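Local coordinates for McyG protein (Microcystis aeruginosa PCC 7806, PDB 4R0M) that probably activates phenylalanine-like substrates as acyl-adenylates and passes them to a carrier domain during microcystin synthesis, at residues Gln46-Gln49 against Asp50-Gln53; Lys498-Arg501 against Lys502-His506; Arg551-Glu554 against Ile555-Leu559. One frame throughout, in Å; residues are numbered along the deposited sequence.

Following the chain from the N terminus, interaction 1 comes first, where strand 43-47, an outermost strand of the large mixed sheet, turns into helix 48-64. Interaction 2 follows some 450 residues later in helix 498-511, and interaction 3 in helix 549-558 near the end of the modelled chain. Each is local, closing single helical turns between adjoining segments, so the three stand in series and neither nest nor cross. Interaction 1 lies across the chain's centre from the other two, its centre 54 Å from that of interaction 2. Interactions 2 and 3 have centres 14 Å apart and touch, Arg501 NH2 lying 3.3 Å from Leu559 CD2, while both helices also pack on strand 517-520.

Interaction 1: Gln46-Gln49 against Asp50-Gln53; sequences QSYQ and DLYQ
Ser47 OG donates to Asp50 OD2 at 2.6 Å, reaching that oxygen from above the carboxylate plane, 57° out of it. The same hydroxyl oxygen accepts from Asp50 N at 3.2 Å, and chi1 of 75° makes this possible by setting OG between the backbone N and the carbonyl carbon. Asp50 OD2 also receives a weak bond from Ser47 N. Further along the first turns, Gln53 NE2 donates to Gln49 OE1 at 3.2 Å. That bond is almost straight (178°), and the two amides, running side by side, are nearly coplanar. Leu51 N to Ser47 O, at 2.9 Å, opens the series of i to i+4 backbone bonds. Among the apolar contacts, Leu51 CD2 meets the edge of the Tyr48 ring at CD1, 4.2 Å away, while Gln46 CG rests against Asp50 CB at 3.7 Å. The polar ends of Gln46 and Tyr48 are held elsewhere, Gln46 OE1 by Tyr36 OH and its NE2 by Asp54, Tyr48 OH by Cys242 O, and Leu51 packs on Trp88 of helix 80-93. The Asp50 N to Ser47 OG bond, with the weak return bond, makes a capping box, here starting helix 48-64 directly after strand 43-47.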
loop_
_atom_site.group_PDB
_atom_site.type_symbol
_atom_site.label_atom_id
_atom_site.label_comp_id
_atom_site.label_asym_id
_atom_site.label_seq_id
_atom_site.Cartn_x
_atom_site.Cartn_y
_atom_site.Cartn_z
ATOM N N GLN A 46 22.676 8.858 -2.525
ATOM C CA GLN A 46 22.424 10.282 -2.377
ATOM C C GLN A 46 22.272 10.570 -0.889
ATOM O O GLN A 46 21.266 10.203 -0.279
ATOM C CB GLN A 46 21.159 10.687 -3.143
ATOM C CG GLN A 46 20.890 12.186 -3.184
ATOM C CD GLN A 46 19.600 12.547 -3.905
ATOM O OE1 GLN A 46 18.571 11.883 -3.747
ATOM N NE2 GLN A 46 19.646 13.618 -4.694
ATOM N N SER A 47 23.285 11.211 -0.305
ATOM C CA SER A 47 23.248 11.593 1.110
ATOM C C SER A 47 22.126 12.596 1.359
ATOM O O SER A 47 21.676 13.274 0.433
ATOM C CB SER A 47 24.594 12.176 1.555
ATOM O OG SER A 47 24.775 13.497 1.069
ATOM N N TYR A 48 21.680 12.689 2.609
ATOM C CA TYR A 48 20.609 13.618 2.972
ATOM C C TYR A 48 20.953 15.072 2.648
ATOM O O TYR A 48 20.065 15.870 2.336
ATOM C CB TYR A 48 20.220 13.459 4.439
ATOM C CG TYR A 48 19.461 12.186 4.727
ATOM C CD1 TYR A 48 18.298 11.868 4.020
ATOM C CD2 TYR A 48 19.893 11.302 5.711
ATOM C CE1 TYR A 48 17.597 10.702 4.278
ATOM C CE2 TYR A 48 19.197 10.133 5.981
ATOM C CZ TYR A 48 18.050 9.839 5.261
ATOM O OH TYR A 48 17.349 8.680 5.520
ATOM N N GLN A 49 22.245 15.395 2.710
ATOM C CA GLN A 49 22.760 16.698 2.294
ATOM C C GLN A 49 22.567 16.921 0.790
ATOM O O GLN A 49 22.138 17.999 0.372
ATOM C CB GLN A 49 24.244 16.833 2.680
ATOM C CG GLN A 49 24.879 18.181 2.352
ATOM C CD GLN A 49 24.237 19.339 3.098
ATOM O OE1 GLN A 49 23.539 20.162 2.503
ATOM N NE2 GLN A 49 24.461 19.403 4.408
ATOM N N ASP A 50 22.885 15.900 -0.009
ATOM C CA ASP A 50 22.705 15.953 -1.465
ATOM C C ASP A 50 21.229 16.064 -1.845
ATOM O O ASP A 50 20.873 16.824 -2.747
ATOM C CB ASP A 50 23.313 14.721 -2.142
ATOM C CG ASP A 50 24.823 14.653 -2.007
ATOM O OD1 ASP A 50 25.516 15.581 -2.476
ATOM O OD2 ASP A 50 25.321 13.651 -1.454
ATOM N N LEU A 51 20.384 15.299 -1.155
ATOM C CA LEU A 51 18.938 15.333 -1.372
ATOM C C LEU A 51 18.390 16.735 -1.119
ATOM O O LEU A 51 17.653 17.283 -1.944
ATOM C CB LEU A 51 18.234 14.305 -0.477
ATOM C CG LEU A 51 16.705 14.362 -0.356
ATOM C CD1 LEU A 51 16.024 13.902 -1.638
ATOM C CD2 LEU A 51 16.232 13.530 0.824
ATOM N N TYR A 52 18.773 17.308 0.021
ATOM C CA TYR A 52 18.386 18.665 0.392
ATOM C C TYR A 52 18.795 19.679 -0.679
ATOM O O TYR A 52 17.989 20.521 -1.077
ATOM C CB TYR A 52 18.983 19.028 1.759
ATOM C CG TYR A 52 18.794 20.469 2.182
ATOM C CD1 TYR A 52 17.575 20.916 2.690
ATOM C CD2 TYR A 52 19.843 21.385 2.089
ATOM C CE1 TYR A 52 17.403 22.235 3.083
ATOM C CE2 TYR A 52 19.680 22.706 2.478
ATOM C CZ TYR A 52 18.461 23.127 2.975
ATOM O OH TYR A 52 18.296 24.438 3.361
ATOM N N GLN A 53 20.038 19.581 -1.151
ATOM C CA GLN A 53 20.544 20.484 -2.187
ATOM C C GLN A 53 19.808 20.296 -3.511
ATOM O O GLN A 53 19.507 21.270 -4.201
ATOM C CB GLN A 53 22.056 20.314 -2.391
ATOM C CG GLN A 53 22.938 20.759 -1.226
ATOM C CD GLN A 53 22.783 22.230 -0.858
ATOM O OE1 GLN A 53 22.530 23.083 -1.709
ATOM N NE2 GLN A 53 22.948 22.531 0.425
#

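Interaction 2: Lys498-Arg501 against Lys502-His506; sequences KVVR and KIRSH
Ile503 places CG1 anti to its carbonyl carbon (chi1 -70°), and this swings the branch back along the helix over the preceding turn, where CG1 lies 3.1 Å from Val499 O. In Arg504 the chain leaves with CG opposite the backbone N (chi1 -158°) and bends at chi3, running beside Val500 in the same direction until NH2 comes 4.1 Å from Val500 CG1. That approach is oblique to the guanidinium group. Backbone bonds fix the turn beneath these side chains: Ile503 N donates to Val499 O at 2.7 Å, a bond that is not straight (139°), and Arg504 N reaches Val500 O at 3.2 Å along a straighter line. Ser505 N continues the pattern to Arg501 O. The bond from Lys502 N to Lys498 O is weak, at 3.4 Å. Helix 498-511 is the crossover of a beta-alpha-beta unit between strands 479-486 and 517-520, and its buried side carries Val499, Val500 and Ile503. Val499 packs on Phe486, Val500 on Val518 and Pro520, and Ile503 touches both strands through Ile484 and Val518. Lys498, Arg501 and Lys502 line the exposed side; at its base Lys502 CB lies 3.4 Å from the main-chain oxygen Val499 O. Beyond the helix, Arg504 NH1 makes weak hydrogen bonds to the carbonyl oxygens of Pro515 and Ala516, in the approach to strand 517-520.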
loop_
_atom_site.group_PDB
_atom_site.type_symbol
_atom_site.label_atom_id
_atom_site.label_comp_id
_atom_site.label_asym_id
_atom_site.label_seq_id
_atom_site.Cartn_x
_atom_site.Cartn_y
_atom_site.Cartn_z
ATOM N N LYS A 498 -8.370 -26.471 -17.161
ATOM C CA LYS A 498 -8.233 -27.635 -16.285
ATOM C C LYS A 498 -8.225 -27.218 -14.816
ATOM O O LYS A 498 -8.713 -27.953 -13.953
ATOM C CB LYS A 498 -6.950 -28.408 -16.608
ATOM C CG LYS A 498 -6.849 -28.912 -18.042
ATOM C CD LYS A 498 -5.477 -29.514 -18.317
ATOM C CE LYS A 498 -5.287 -29.849 -19.789
ATOM N NZ LYS A 498 -6.127 -30.998 -20.231
ATOM N N VAL A 499 -7.673 -26.036 -14.548
ATOM C CA VAL A 499 -7.564 -25.516 -13.182
ATOM C C VAL A 499 -8.894 -25.012 -12.619
ATOM O O VAL A 499 -9.087 -25.016 -11.404
ATOM C CB VAL A 499 -6.458 -24.438 -13.036
ATOM C CG1 VAL A 499 -5.078 -25.063 -13.176
ATOM C CG2 VAL A 499 -6.641 -23.313 -14.043
ATOM N N VAL A 500 -9.800 -24.586 -13.501
ATOM C CA VAL A 500 -11.149 -24.158 -13.104
ATOM C C VAL A 500 -11.845 -25.265 -12.311
ATOM O O VAL A 500 -12.342 -25.033 -11.204
ATOM C CB VAL A 500 -12.013 -23.760 -14.325
ATOM C CG1 VAL A 500 -13.449 -23.472 -13.911
ATOM C CG2 VAL A 500 -11.415 -22.557 -15.040
ATOM N N ARG A 501 -11.858 -26.467 -12.885
ATOM C CA ARG A 501 -12.419 -27.647 -12.237
ATOM C C ARG A 501 -11.663 -27.962 -10.945
ATOM O O ARG A 501 -12.268 -28.281 -9.920
ATOM C CB ARG A 501 -12.365 -28.844 -13.191
ATOM C CG ARG A 501 -13.378 -29.936 -12.885
ATOM C CD ARG A 501 -13.160 -31.180 -13.740
ATOM N NE ARG A 501 -13.457 -30.975 -15.161
ATOM C CZ ARG A 501 -14.681 -30.969 -15.690
ATOM N NH1 ARG A 501 -15.752 -31.140 -14.925
ATOM N NH2 ARG A 501 -14.836 -30.782 -16.994
ATOM N N LYS A 502 -10.338 -27.846 -11.008
ATOM C CA LYS A 502 -9.463 -28.113 -9.871
ATOM C C LYS A 502 -9.686 -27.132 -8.718
ATOM O O LYS A 502 -9.523 -27.497 -7.553
ATOM C CB LYS A 502 -8.005 -28.077 -10.325
ATOM C CG LYS A 502 -7.097 -29.059 -9.600
ATOM C CD LYS A 502 -5.859 -29.382 -10.427
ATOM C CE LYS A 502 -6.190 -30.279 -11.613
ATOM N NZ LYS A 502 -5.051 -30.406 -12.564
ATOM N N ILE A 503 -10.064 -25.898 -9.048
ATOM C CA ILE A 503 -10.358 -24.871 -8.045
ATOM C C ILE A 503 -11.667 -25.172 -7.309
ATOM O O ILE A 503 -11.706 -25.156 -6.077
ATOM C CB ILE A 503 -10.371 -23.445 -8.657
ATOM C CG1 ILE A 503 -8.952 -23.023 -9.049
ATOM C CG2 ILE A 503 -10.949 -22.430 -7.677
ATOM C CD1 ILE A 503 -8.883 -21.872 -10.030
ATOM N N ARG A 504 -12.724 -25.461 -8.067
ATOM C CA ARG A 504 -14.043 -25.744 -7.497
ATOM C C ARG A 504 -14.021 -26.896 -6.490
ATOM O O ARG A 504 -14.563 -26.767 -5.390
ATOM C CB ARG A 504 -15.066 -26.031 -8.600
ATOM C CG ARG A 504 -16.510 -25.812 -8.169
ATOM C CD ARG A 504 -17.510 -26.261 -9.227
ATOM N NE ARG A 504 -17.182 -25.797 -10.578
ATOM C CZ ARG A 504 -17.478 -24.593 -11.062
ATOM N NH1 ARG A 504 -18.110 -23.698 -10.315
ATOM N NH2 ARG A 504 -17.135 -24.282 -12.305
ATOM N N SER A 505 -13.390 -28.009 -6.865
ATOM C CA SER A 505 -13.327 -29.188 -5.998
ATOM C C SER A 505 -12.498 -28.939 -4.736
ATOM O O SER A 505 -12.934 -29.271 -3.631
ATOM C CB SER A 505 -12.805 -30.409 -6.760
ATOM O OG SER A 505 -11.518 -30.166 -7.296
ATOM N N HIS A 506 -11.322 -28.334 -4.902
ATOM C CA HIS A 506 -10.438 -28.019 -3.776
ATOM C C HIS A 506 -11.089 -27.117 -2.759
ATOM O O HIS A 506 -10.887 -27.291 -1.556
ATOM C CB HIS A 506 -9.129 -27.416 -4.270
ATOM C CG HIS A 506 -8.007 -27.482 -3.262
ATOM N ND1 HIS A 506 -7.601 -26.410 -2.556
ATOM C CD2 HIS A 506 -7.204 -28.548 -2.857
ATOM C CE1 HIS A 506 -6.589 -26.767 -1.742
ATOM N NE2 HIS A 506 -6.349 -28.077 -1.926
#

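Interaction 3: Arg551-Glu554 against Ile555-Leu559; sequences RIQE and IDQYL
Arg551 and Ile555 meet through backbone and side chain alike. Among the hydrogen bonds, Ile555 N donates to Arg551 O at 2.8 Å, Asp556 N to Ile552 O at 2.9 Å and Gln557 N to Gln553 O at 2.7 Å. The last bond of the set, Tyr558 N to Glu554 O, is more bent, with an N-H...O angle of 136°. Within the second segment Leu559 N still bonds to Ile555 O, although Leu559 has already left helical geometry.

Apolar contact centres on Ile555. With chi1 at -66°, CG1 sits beside the backbone N and CD1 reaches Arg551 CG at 3.8 Å. The same CD1 is 3.3 Å from Arg551 O, while the residue also packs on Pro520. An alanine in place of Ile555 is likely to leave Arg551 CG without the CD1 methyl beside it and to weaken the packing on Pro520. Ile552 packs on Tyr517 and Ile519, joining helix 549-558 to strand 517-520.

A van der Waals contact of a polar side chain adds to these: Gln557 CG lies close over the carbonyl of the preceding turn, 3.2 Å from Gln553 O.

Charged contact leads outward: Arg551 NH1 forms a salt bridge with Glu522 and a hydrogen bond to Pro520 O. The chemistry is thus divided: the regular turn rests on main-chain bonds, whereas the two isoleucines, together with the outward bonds of Arg551 to Pro520 and Glu522, tie the helix to strand 517-520 and the chain just beyond it.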
loop_
_atom_site.group_PDB
_atom_site.type_symbol
_atom_site.label_atom_id
_atom_site.label_comp_id
_atom_site.label_asym_id
_atom_site.label_seq_id
_atom_site.Cartn_x
_atom_site.Cartn_y
_atom_site.Cartn_z
ATOM N N ARG A 551 -16.818 -15.314 -21.417
ATOM C CA ARG A 551 -15.861 -16.306 -20.933
ATOM C C ARG A 551 -16.558 -17.385 -20.104
ATOM O O ARG A 551 -16.247 -18.567 -20.244
ATOM C CB ARG A 551 -14.745 -15.629 -20.128
ATOM C CG ARG A 551 -13.542 -16.518 -19.854
ATOM C CD ARG A 551 -12.305 -15.702 -19.520
ATOM N NE ARG A 551 -11.786 -14.994 -20.689
ATOM C CZ ARG A 551 -10.692 -14.239 -20.693
ATOM N NH1 ARG A 551 -9.977 -14.080 -19.586
ATOM N NH2 ARG A 551 -10.310 -13.641 -21.813
ATOM N N ILE A 552 -17.504 -16.968 -19.258
ATOM C CA ILE A 552 -18.317 -17.888 -18.454
ATOM C C ILE A 552 -19.029 -18.915 -19.340
ATOM O O ILE A 552 -18.931 -20.121 -19.098
ATOM C CB ILE A 552 -19.333 -17.130 -17.563
ATOM C CG1 ILE A 552 -18.604 -16.431 -16.407
ATOM C CG2 ILE A 552 -20.402 -18.075 -17.020
ATOM C CD1 ILE A 552 -19.405 -15.343 -15.721
ATOM N N GLN A 553 -19.723 -18.430 -20.368
ATOM C CA GLN A 553 -20.413 -19.297 -21.323
ATOM C C GLN A 553 -19.428 -20.214 -22.046
ATOM O O GLN A 553 -19.670 -21.415 -22.166
ATOM C CB GLN A 553 -21.227 -18.475 -22.331
ATOM C CG GLN A 553 -22.431 -17.752 -21.738
ATOM C CD GLN A 553 -23.437 -18.692 -21.092
ATOM O OE1 GLN A 553 -23.949 -19.612 -21.734
ATOM N NE2 GLN A 553 -23.727 -18.459 -19.815
ATOM N N GLU A 554 -18.314 -19.635 -22.498
ATOM C CA GLU A 554 -17.259 -20.362 -23.206
ATOM C C GLU A 554 -16.690 -21.519 -22.377
ATOM O O GLU A 554 -16.462 -22.613 -22.905
ATOM C CB GLU A 554 -16.139 -19.399 -23.615
ATOM C CG GLU A 554 -15.074 -20.003 -24.520
ATOM C CD GLU A 554 -13.833 -19.132 -24.641
ATOM O OE1 GLU A 554 -13.580 -18.305 -23.738
ATOM O OE2 GLU A 554 -13.099 -19.283 -25.642
ATOM N N ILE A 555 -16.464 -21.267 -21.088
ATOM C CA ILE A 555 -15.987 -22.295 -20.161
ATOM C C ILE A 555 -17.073 -23.348 -19.941
ATOM O O ILE A 555 -16.796 -24.549 -19.973
ATOM C CB ILE A 555 -15.526 -21.687 -18.814
ATOM C CG1 ILE A 555 -14.282 -20.819 -19.023
ATOM C CG2 ILE A 555 -15.211 -22.778 -17.795
ATOM C CD1 ILE A 555 -14.099 -19.750 -17.969
ATOM N N ASP A 556 -18.307 -22.887 -19.739
ATOM C CA ASP A 556 -19.457 -23.772 -19.566
ATOM C C ASP A 556 -19.695 -24.644 -20.801
ATOM O O ASP A 556 -20.105 -25.800 -20.681
ATOM C CB ASP A 556 -20.712 -22.965 -19.234
ATOM C CG ASP A 556 -21.775 -23.796 -18.541
ATOM O OD1 ASP A 556 -21.438 -24.531 -17.589
ATOM O OD2 ASP A 556 -22.954 -23.707 -18.945
ATOM N N GLN A 557 -19.430 -24.082 -21.981
ATOM C CA GLN A 557 -19.503 -24.821 -23.242
ATOM C C GLN A 557 -18.368 -25.832 -23.364
ATOM O O GLN A 557 -18.531 -26.881 -23.993
ATOM C CB GLN A 557 -19.472 -23.866 -24.437
ATOM C CG GLN A 557 -20.778 -23.128 -24.691
ATOM C CD GLN A 557 -20.589 -21.855 -25.499
ATOM O OE1 GLN A 557 -19.709 -21.770 -26.358
ATOM N NE2 GLN A 557 -21.419 -20.854 -25.224
ATOM N N TYR A 558 -17.218 -25.509 -22.770
ATOM C CA TYR A 558 -16.079 -26.425 -22.758
ATOM C C TYR A 558 -16.315 -27.584 -21.792
ATOM O O TYR A 558 -15.972 -28.729 -22.096
ATOM C CB TYR A 558 -14.774 -25.700 -22.424
ATOM C CG TYR A 558 -13.563 -26.594 -22.555
ATOM C CD1 TYR A 558 -12.929 -26.764 -23.786
ATOM C CD2 TYR A 558 -13.064 -27.291 -21.452
ATOM C CE1 TYR A 558 -11.825 -27.592 -23.913
ATOM C CE2 TYR A 558 -11.961 -28.119 -21.569
ATOM C CZ TYR A 558 -11.346 -28.266 -22.800
ATOM O OH TYR A 558 -10.251 -29.088 -22.918
ATOM N N LEU A 559 -16.884 -27.278 -20.627
ATOM C CA LEU A 559 -17.452 -28.301 -19.756
ATOM C C LEU A 559 -18.642 -28.898 -20.506
ATOM O O LEU A 559 -19.076 -28.344 -21.522
ATOM C CB LEU A 559 -17.914 -27.697 -18.425
ATOM C CG LEU A 559 -16.964 -26.823 -17.596
ATOM C CD1 LEU A 559 -17.761 -25.863 -16.726
ATOM C CD2 LEU A 559 -16.018 -27.658 -16.747
#